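Local coordinates for enoyl-CoA hydratase/isomerase family protein (Mycobacterium tuberculosis, PDB 4FN7) that probably hydrates the double bond of unsaturated acyl-CoA thioesters, as enoyl-CoA hydratases of the crotonase superfamily do, at residues Y124-N129 against G173-I178; V5-K10 against A14-D19. All blocks are in the same frame, centred on the assembly; numbering follows the deposited sequence.

Interaction 1: Y124-N129 against G173-I178; sequences YNIQAN and GFIDEI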
ATOM      1  N   TYR A 124      22.571   3.407  -2.233  1.00 13.41           N
ATOM      2  CA  TYR A 124      22.500   2.824  -0.894  1.00 11.92           C
ATOM      3  C   TYR A 124      21.442   1.732  -0.792  1.00 11.25           C
ATOM      4  O   TYR A 124      20.256   1.951  -1.049  1.00 12.47           O
ATOM      5  CB  TYR A 124      22.275   3.894   0.191  1.00 11.70           C
ATOM      6  CG  TYR A 124      23.325   4.987   0.237  1.00 11.41           C
ATOM      7  CD1 TYR A 124      24.542   4.843  -0.419  1.00 12.39           C
ATOM      8  CD2 TYR A 124      23.094   6.160   0.943  1.00 10.97           C
ATOM      9  CE1 TYR A 124      25.498   5.844  -0.381  1.00 12.26           C
ATOM     10  CE2 TYR A 124      24.040   7.170   0.988  1.00 12.92           C
ATOM     11  CZ  TYR A 124      25.241   7.009   0.324  1.00 11.76           C
ATOM     12  OH  TYR A 124      26.188   8.014   0.367  1.00 13.65           O
ATOM     13  N   ASN A 125      21.895   0.550  -0.396  1.00 11.09           N
ATOM     14  CA  ASN A 125      21.025  -0.605  -0.273  1.00 11.09           C
ATOM     15  C   ASN A 125      20.256  -0.613   1.032  1.00 10.37           C
ATOM     16  O   ASN A 125      20.798  -0.295   2.089  1.00 11.76           O
ATOM     17  CB  ASN A 125      21.846  -1.882  -0.386  1.00 13.12           C
ATOM     18  CG  ASN A 125      22.370  -2.112  -1.776  1.00 18.62           C
ATOM     19  OD1 ASN A 125      21.789  -1.664  -2.758  1.00 24.02           O
ATOM     20  ND2 ASN A 125      23.461  -2.837  -1.869  1.00 25.18           N
ATOM     21  N   ILE A 126      18.988  -0.987   0.943  1.00 10.98           N
ATOM     22  CA  ILE A 126      18.129  -1.102   2.109  1.00 10.41           C
ATOM     23  C   ILE A 126      17.496  -2.488   2.047  1.00 10.36           C
ATOM     24  O   ILE A 126      16.928  -2.879   1.018  1.00 10.27           O
ATOM     25  CB  ILE A 126      17.055  -0.006   2.114  1.00 10.56           C
ATOM     26  CG1 ILE A 126      17.726   1.370   1.976  1.00 13.16           C
ATOM     27  CG2 ILE A 126      16.226  -0.089   3.388  1.00 11.63           C
ATOM     28  CD1 ILE A 126      16.802   2.470   1.557  1.00 15.70           C
ATOM     29  N   GLN A 127      17.634  -3.252   3.122  1.00 10.10           N
ATOM     30  CA  GLN A 127      17.302  -4.670   3.062  1.00 10.91           C
ATOM     31  C   GLN A 127      17.074  -5.244   4.446  1.00  9.71           C
ATOM     32  O   GLN A 127      17.875  -5.024   5.355  1.00 11.37           O
ATOM     33  CB  GLN A 127      18.445  -5.444   2.400  1.00 11.03           C
ATOM     34  CG  GLN A 127      18.165  -6.933   2.215  1.00 11.77           C
ATOM     35  CD  GLN A 127      19.423  -7.747   1.974  1.00 12.19           C
ATOM     36  OE1 GLN A 127      20.536  -7.291   2.237  1.00 13.25           O
ATOM     37  NE2 GLN A 127      19.252  -8.969   1.481  1.00 13.38           N
ATOM     38  N   ALA A 128      15.977  -5.981   4.601  1.00  9.18           N
ATOM     39  CA  ALA A 128      15.820  -6.871   5.745  1.00  9.32           C
ATOM     40  C   ALA A 128      16.410  -8.215   5.315  1.00  9.46           C
ATOM     41  O   ALA A 128      15.746  -8.992   4.628  1.00 11.06           O
ATOM     42  CB  ALA A 128      14.348  -7.022   6.124  1.00 10.54           C
ATOM     43  N   ASN A 129      17.660  -8.473   5.689  1.00  9.86           N
ATOM     44  CA  ASN A 129      18.362  -9.660   5.207  1.00 10.47           C
ATOM     45  C   ASN A 129      18.163 -10.894   6.082  1.00 10.90           C
ATOM     46  O   ASN A 129      18.796 -11.925   5.847  1.00 11.26           O
ATOM     47  CB  ASN A 129      19.861  -9.365   5.053  1.00 12.07           C
ATOM     48  CG  ASN A 129      20.574  -9.257   6.385  1.00 11.72           C
ATOM     49  OD1 ASN A 129      19.978  -8.852   7.383  1.00 12.32           O
ATOM     50  ND2 ASN A 129      21.861  -9.606   6.408  1.00 13.53           N
ATOM     51  N   GLY A 173       8.709   2.327  -0.847  1.00  9.66           N
ATOM     52  CA  GLY A 173       8.417   2.970   0.421  1.00  9.25           C
ATOM     53  C   GLY A 173       9.465   2.741   1.499  1.00  9.23           C
ATOM     54  O   GLY A 173       9.176   2.902   2.683  1.00  9.84           O
ATOM     55  N   PHE A 174      10.679   2.365   1.102  1.00  9.87           N
ATOM     56  CA  PHE A 174      11.800   2.287   2.044  1.00 10.59           C
ATOM     57  C   PHE A 174      12.516   3.633   2.229  1.00  9.76           C
ATOM     58  O   PHE A 174      13.260   3.813   3.188  1.00 12.92           O
ATOM     59  CB  PHE A 174      12.809   1.218   1.614  1.00 10.60           C
ATOM     60  CG  PHE A 174      12.787  -0.036   2.458  1.00  9.84           C
ATOM     61  CD1 PHE A 174      12.635   0.019   3.836  1.00 10.33           C
ATOM     62  CD2 PHE A 174      12.938  -1.279   1.863  1.00 11.12           C
ATOM     63  CE1 PHE A 174      12.634  -1.147   4.602  1.00 10.34           C
ATOM     64  CE2 PHE A 174      12.943  -2.439   2.623  1.00 10.65           C
ATOM     65  CZ  PHE A 174      12.797  -2.375   3.988  1.00 10.39           C
ATOM     66  N   ILE A 175      12.305   4.562   1.298  1.00  9.19           N
ATOM     67  CA  ILE A 175      12.829   5.920   1.432  0.62  9.46           C
ATOM     68  C   ILE A 175      11.865   6.883   0.770  1.00  9.71           C
ATOM     69  O   ILE A 175      10.994   6.470   0.001  1.00 11.04           O
ATOM     70  CB  ILE A 175      14.216   6.109   0.790  0.62 10.81           C
ATOM     71  CG1 ILE A 175      14.163   5.836  -0.713  0.62  9.18           C
ATOM     72  CG2 ILE A 175      15.247   5.245   1.467  0.62  9.60           C
ATOM     73  CD1 ILE A 175      15.426   6.216  -1.421  0.62 10.96           C
ATOM     74  N   ASP A 176      11.993   8.171   1.096  1.00  9.23           N
ATOM     75  CA  ASP A 176      11.087   9.190   0.558  1.00  9.64           C
ATOM     76  C   ASP A 176      11.743  10.123  -0.449  1.00 11.63           C
ATOM     77  O   ASP A 176      11.053  10.789  -1.221  1.00 12.60           O
ATOM     78  CB  ASP A 176      10.494  10.039   1.680  1.00 10.22           C
ATOM     79  CG  ASP A 176       9.851   9.201   2.742  1.00 10.06           C
ATOM     80  OD1 ASP A 176       8.800   8.586   2.454  1.00  9.88           O
ATOM     81  OD2 ASP A 176      10.407   9.151   3.853  1.00  9.61           O
ATOM     82  N   GLU A 177      13.068  10.193  -0.426  1.00  9.83           N
ATOM     83  CA  GLU A 177      13.769  11.144  -1.274  1.00 10.06           C
ATOM     84  C   GLU A 177      15.168  10.648  -1.590  1.00 10.91           C
ATOM     85  O   GLU A 177      15.851  10.091  -0.731  1.00 12.04           O
ATOM     86  CB  GLU A 177      13.848  12.527  -0.602  1.00 11.31           C
ATOM     87  CG  GLU A 177      14.627  13.564  -1.413  1.00 12.62           C
ATOM     88  CD  GLU A 177      14.627  14.959  -0.788  1.00 16.98           C
ATOM     89  OE1 GLU A 177      13.987  15.164   0.265  1.00 16.98           O
ATOM     90  OE2 GLU A 177      15.279  15.860  -1.363  1.00 20.38           O
ATOM     91  N   ILE A 178      15.585  10.868  -2.831  1.00 11.25           N
ATOM     92  CA  ILE A 178      16.942  10.550  -3.250  0.54 12.39           C
ATOM     93  C   ILE A 178      17.742  11.840  -3.428  1.00 11.90           C
ATOM     94  O   ILE A 178      17.247  12.810  -4.007  1.00 15.42           O
ATOM     95  CB  ILE A 178      16.942   9.750  -4.571  0.54 13.30           C
ATOM     96  CG1 ILE A 178      16.044   8.518  -4.439  0.54 13.11           C
ATOM     97  CG2 ILE A 178      18.361   9.352  -4.960  0.54 14.57           C
ATOM     98  CD1 ILE A 178      15.785   7.803  -5.754  0.54 13.85           C
TER
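Close to where Ile126 lies against Phe174, the carbonyl O of Gly173 is gripped by two groups: Arg118 NH1 donates a hydrogen bond to it, and Ser152 OG of the second subunit makes a weak one. The contact itself is wholly apolar and buried. Ile126 CG2 sits over one face of the Phe174 ring, 3.6 Å from the ring centroid and 14° off the ring normal, a CH-pi contact. The methyl is nearly centred: Ile126 CG2 is 3.6 Å from Phe174 CG and still 4.2 Å from Phe174 CZ at the far end. It gets there because it is anti to the backbone N of Ile126, while CG1 takes the place beside that N. The chi1 of Phe174, -107°, lies off the staggered positions; together with chi2 it sets the ring so that one face meets the methyl. Phe164 brings its ring to Phe174 at a steep angle, about 65° between planes, and Ala109 and Leu112 of helix 107-112 pack on Ile126. Gly173, with positive phi, is the C-prime residue of a Schellman motif: Phe174 N bonds to Ala169 O and Gly173 N to Leu170 O. Just past the end of helix 166-172, the buried Phe174 sets its ring against the short strand 126-127 of the smaller sheet, within the two-sheet core of the crotonase fold.

Interaction 2: V5-K10 against A14-D19; sequences VSYTRK and AVISMD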
ATOM      1  N   VAL A   5      27.647   7.778  19.363  1.00 11.84           N
ATOM      2  CA  VAL A   5      26.642   8.733  18.914  1.00 12.73           C
ATOM      3  C   VAL A   5      27.024  10.150  19.307  1.00 13.20           C
ATOM      4  O   VAL A   5      27.417  10.403  20.444  1.00 16.85           O
ATOM      5  CB  VAL A   5      25.262   8.418  19.511  1.00 13.27           C
ATOM      6  CG1 VAL A   5      24.254   9.490  19.114  1.00 15.56           C
ATOM      7  CG2 VAL A   5      24.788   7.054  19.058  1.00 13.66           C
ATOM      8  N   SER A   6      26.914  11.077  18.365  1.00 11.84           N
ATOM      9  CA  SER A   6      27.101  12.485  18.690  1.00 14.01           C
ATOM     10  C   SER A   6      25.764  13.207  18.647  1.00 12.79           C
ATOM     11  O   SER A   6      24.878  12.857  17.862  1.00 13.58           O
ATOM     12  CB  SER A   6      28.087  13.144  17.731  1.00 16.79           C
ATOM     13  OG  SER A   6      27.555  13.207  16.424  1.00 19.45           O
ATOM     14  N   TYR A   7      25.630  14.209  19.508  1.00 12.64           N
ATOM     15  CA  TYR A   7      24.438  15.044  19.577  1.00 11.91           C
ATOM     16  C   TYR A   7      24.844  16.497  19.415  1.00 12.15           C
ATOM     17  O   TYR A   7      25.700  16.987  20.147  1.00 13.55           O
ATOM     18  CB  TYR A   7      23.730  14.861  20.918  1.00 12.62           C
ATOM     19  CG  TYR A   7      22.595  15.835  21.112  1.00 11.83           C
ATOM     20  CD1 TYR A   7      21.339  15.561  20.602  1.00 11.57           C
ATOM     21  CD2 TYR A   7      22.778  17.029  21.801  1.00 11.73           C
ATOM     22  CE1 TYR A   7      20.296  16.446  20.764  1.00 12.31           C
ATOM     23  CE2 TYR A   7      21.735  17.921  21.967  1.00 12.66           C
ATOM     24  CZ  TYR A   7      20.493  17.619  21.447  1.00 11.64           C
ATOM     25  OH  TYR A   7      19.438  18.484  21.594  1.00 13.28           O
ATOM     26  N   THR A   8      24.214  17.183  18.467  1.00 13.16           N
ATOM     27  CA  THR A   8      24.514  18.580  18.194  1.00 15.51           C
ATOM     28  C   THR A   8      23.223  19.333  17.940  1.00 15.06           C
ATOM     29  O   THR A   8      22.465  18.993  17.036  1.00 15.98           O
ATOM     30  CB  THR A   8      25.412  18.718  16.956  1.00 19.82           C
ATOM     31  OG1 THR A   8      26.520  17.817  17.065  1.00 22.58           O
ATOM     32  CG2 THR A   8      25.922  20.144  16.822  1.00 23.40           C
ATOM     33  N   ARG A   9      22.964  20.353  18.744  1.00 17.42           N
ATOM     34  CA  ARG A   9      21.823  21.215  18.483  1.00 19.91           C
ATOM     35  C   ARG A   9      22.233  22.338  17.537  1.00 22.79           C
ATOM     36  O   ARG A   9      23.226  23.028  17.771  1.00 26.06           O
ATOM     37  CB  ARG A   9      21.240  21.782  19.781  1.00 23.18           C
ATOM     38  CG  ARG A   9      20.058  22.718  19.542  1.00 28.11           C
ATOM     39  CD  ARG A   9      19.253  22.989  20.806  1.00 32.63           C
ATOM     40  NE  ARG A   9      20.044  23.627  21.852  1.00 34.92           N
ATOM     41  CZ  ARG A   9      19.528  24.214  22.928  1.00 35.96           C
ATOM     42  NH1 ARG A   9      18.213  24.255  23.097  1.00 38.35           N
ATOM     43  NH2 ARG A   9      20.324  24.769  23.832  1.00 34.28           N
ATOM     44  N   LYS A  10      21.477  22.497  16.457  1.00 21.55           N
ATOM     45  CA  LYS A  10      21.689  23.580  15.504  1.00 23.73           C
ATOM     46  C   LYS A  10      20.368  24.303  15.308  1.00 22.63           C
ATOM     47  O   LYS A  10      19.479  23.800  14.619  1.00 24.80           O
ATOM     48  CB  LYS A  10      22.152  23.039  14.151  1.00 27.41           C
ATOM     49  CG  LYS A  10      23.315  22.068  14.197  1.00 30.41           C
ATOM     50  CD  LYS A  10      23.614  21.562  12.793  1.00 33.65           C
ATOM     51  CE  LYS A  10      24.707  20.512  12.787  1.00 36.09           C
ATOM     52  NZ  LYS A  10      24.943  19.998  11.411  1.00 38.97           N
ATOM     53  N   ALA A  14      18.030  19.173  16.128  1.00 13.00           N
ATOM     54  CA  ALA A  14      19.121  18.414  16.718  1.00 13.59           C
ATOM     55  C   ALA A  14      19.595  17.408  15.682  1.00 11.79           C
ATOM     56  O   ALA A  14      18.779  16.784  15.000  1.00 14.51           O
ATOM     57  CB  ALA A  14      18.661  17.697  17.978  1.00 16.59           C
ATOM     58  N   VAL A  15      20.911  17.279  15.542  1.00 10.73           N
ATOM     59  CA  VAL A  15      21.500  16.282  14.659  1.00 11.58           C
ATOM     60  C   VAL A  15      22.157  15.205  15.502  1.00 10.84           C
ATOM     61  O   VAL A  15      23.045  15.484  16.308  1.00 11.82           O
ATOM     62  CB  VAL A  15      22.533  16.899  13.704  1.00 12.84           C
ATOM     63  CG1 VAL A  15      23.070  15.840  12.748  1.00 14.22           C
ATOM     64  CG2 VAL A  15      21.905  18.055  12.936  1.00 15.11           C
ATOM     65  N   ILE A  16      21.692  13.975  15.315  1.00 10.36           N
ATOM     66  CA  ILE A  16      22.173  12.819  16.047  1.00 10.52           C
ATOM     67  C   ILE A  16      22.868  11.919  15.034  1.00 10.65           C
ATOM     68  O   ILE A  16      22.251  11.457  14.075  1.00 12.76           O
ATOM     69  CB  ILE A  16      20.984  12.083  16.706  1.00 10.72           C
ATOM     70  CG1 ILE A  16      20.304  12.992  17.745  1.00 12.58           C
ATOM     71  CG2 ILE A  16      21.416  10.752  17.311  1.00 12.59           C
ATOM     72  CD1 ILE A  16      19.062  12.373  18.388  1.00 15.39           C
ATOM     73  N   SER A  17      24.164  11.703  15.216  1.00 10.78           N
ATOM     74  CA  SER A  17      24.949  10.971  14.230  1.00 11.85           C
ATOM     75  C   SER A  17      25.556   9.715  14.820  1.00 10.97           C
ATOM     76  O   SER A  17      26.246   9.765  15.845  1.00 12.29           O
ATOM     77  CB  SER A  17      26.058  11.858  13.666  1.00 14.26           C
ATOM     78  OG  SER A  17      25.520  12.841  12.808  1.00 16.28           O
ATOM     79  N   MET A  18      25.299   8.590  14.155  1.00 10.97           N
ATOM     80  CA  MET A  18      25.878   7.314  14.538  1.00 11.24           C
ATOM     81  C   MET A  18      27.211   7.113  13.839  1.00 10.71           C
ATOM     82  O   MET A  18      27.297   7.190  12.608  1.00 10.89           O
ATOM     83  CB  MET A  18      24.943   6.168  14.143  1.00 12.06           C
ATOM     84  CG  MET A  18      23.613   6.146  14.879  1.00 13.08           C
ATOM     85  SD  MET A  18      22.588   4.750  14.363  1.00 13.25           S
ATOM     86  CE  MET A  18      22.149   5.256  12.699  1.00 12.95           C
ATOM     87  N   ASP A  19      28.256   6.861  14.619  1.00 12.15           N
ATOM     88  CA  ASP A  19      29.521   6.421  14.051  1.00 11.68           C
ATOM     89  C   ASP A  19      30.320   5.661  15.087  1.00 12.17           C
ATOM     90  O   ASP A  19      31.031   6.262  15.887  1.00 13.19           O
ATOM     91  CB  ASP A  19      30.341   7.602  13.530  1.00 12.34           C
ATOM     92  CG  ASP A  19      31.644   7.162  12.900  1.00 14.28           C
ATOM     93  OD1 ASP A  19      31.838   5.939  12.728  1.00 14.22           O
ATOM     94  OD2 ASP A  19      32.472   8.027  12.567  1.00 19.46           O
TER
HETATM   95  O   HOH W   1      25.787  15.333  15.895  1.00 16.00           O
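An antiparallel beta hairpin, strands 5-10 and 13-18, pairs Ser6 with Ser17 and Thr8 with Val15 at one edge of the main sheet. Each of these hydrogen-bonded pairs makes two backbone bonds. Val15 N to Thr8 O is the shorter and almost straight, with 176° at the hydrogen. Thr8 N to Val15 O is longer and more bent, at 148°. Val15 O also accepts from a water, which is 2.8 Å from both Ser6 OG and Thr8 OG1, so one water ties two hydroxyls of one strand to a carbonyl of the other. Lys10, extended beyond CG, lays its CE 3.7 Å from Val15 CG2 on its way to a salt bridge with Glu189. On the other face from Ser6, Thr8 and Val15, Val5 CG1 rests 3.6 Å from Ile16 CG2. The Tyr7 ring presents its edge to Ile16 CG1, and its CE1 lies 3.5 Å from Ala14 CB; its OH is hydrogen-bonded to Asp44 OD2. Helix 28-44 covers the Val5 and Tyr7 face, helix 184-195 approaches Lys10 and Val15, and strand 48-52 continues the sheet beyond 13-18.

Both interactions reach the main sheet, but at its two opposite edges within the chain: interaction 2 forms the hairpin at one edge, while 173-178 in interaction 1 leads into strand 177-178 at the other. Their centres lie 22 Å apart and their nearest atoms about 12 Å, so they do not touch. Interaction 1 is buried, small and held by apolar side chains alone, bringing together a strand of the smaller sheet and the residues after a helix. Interaction 2 is partly exposed and larger, built on backbone hydrogen bonds, with a bridging water among hydroxyls on one face and apolar packing on the other. The second subunit touches the 173-178 side of interaction 1; none touches interaction 2.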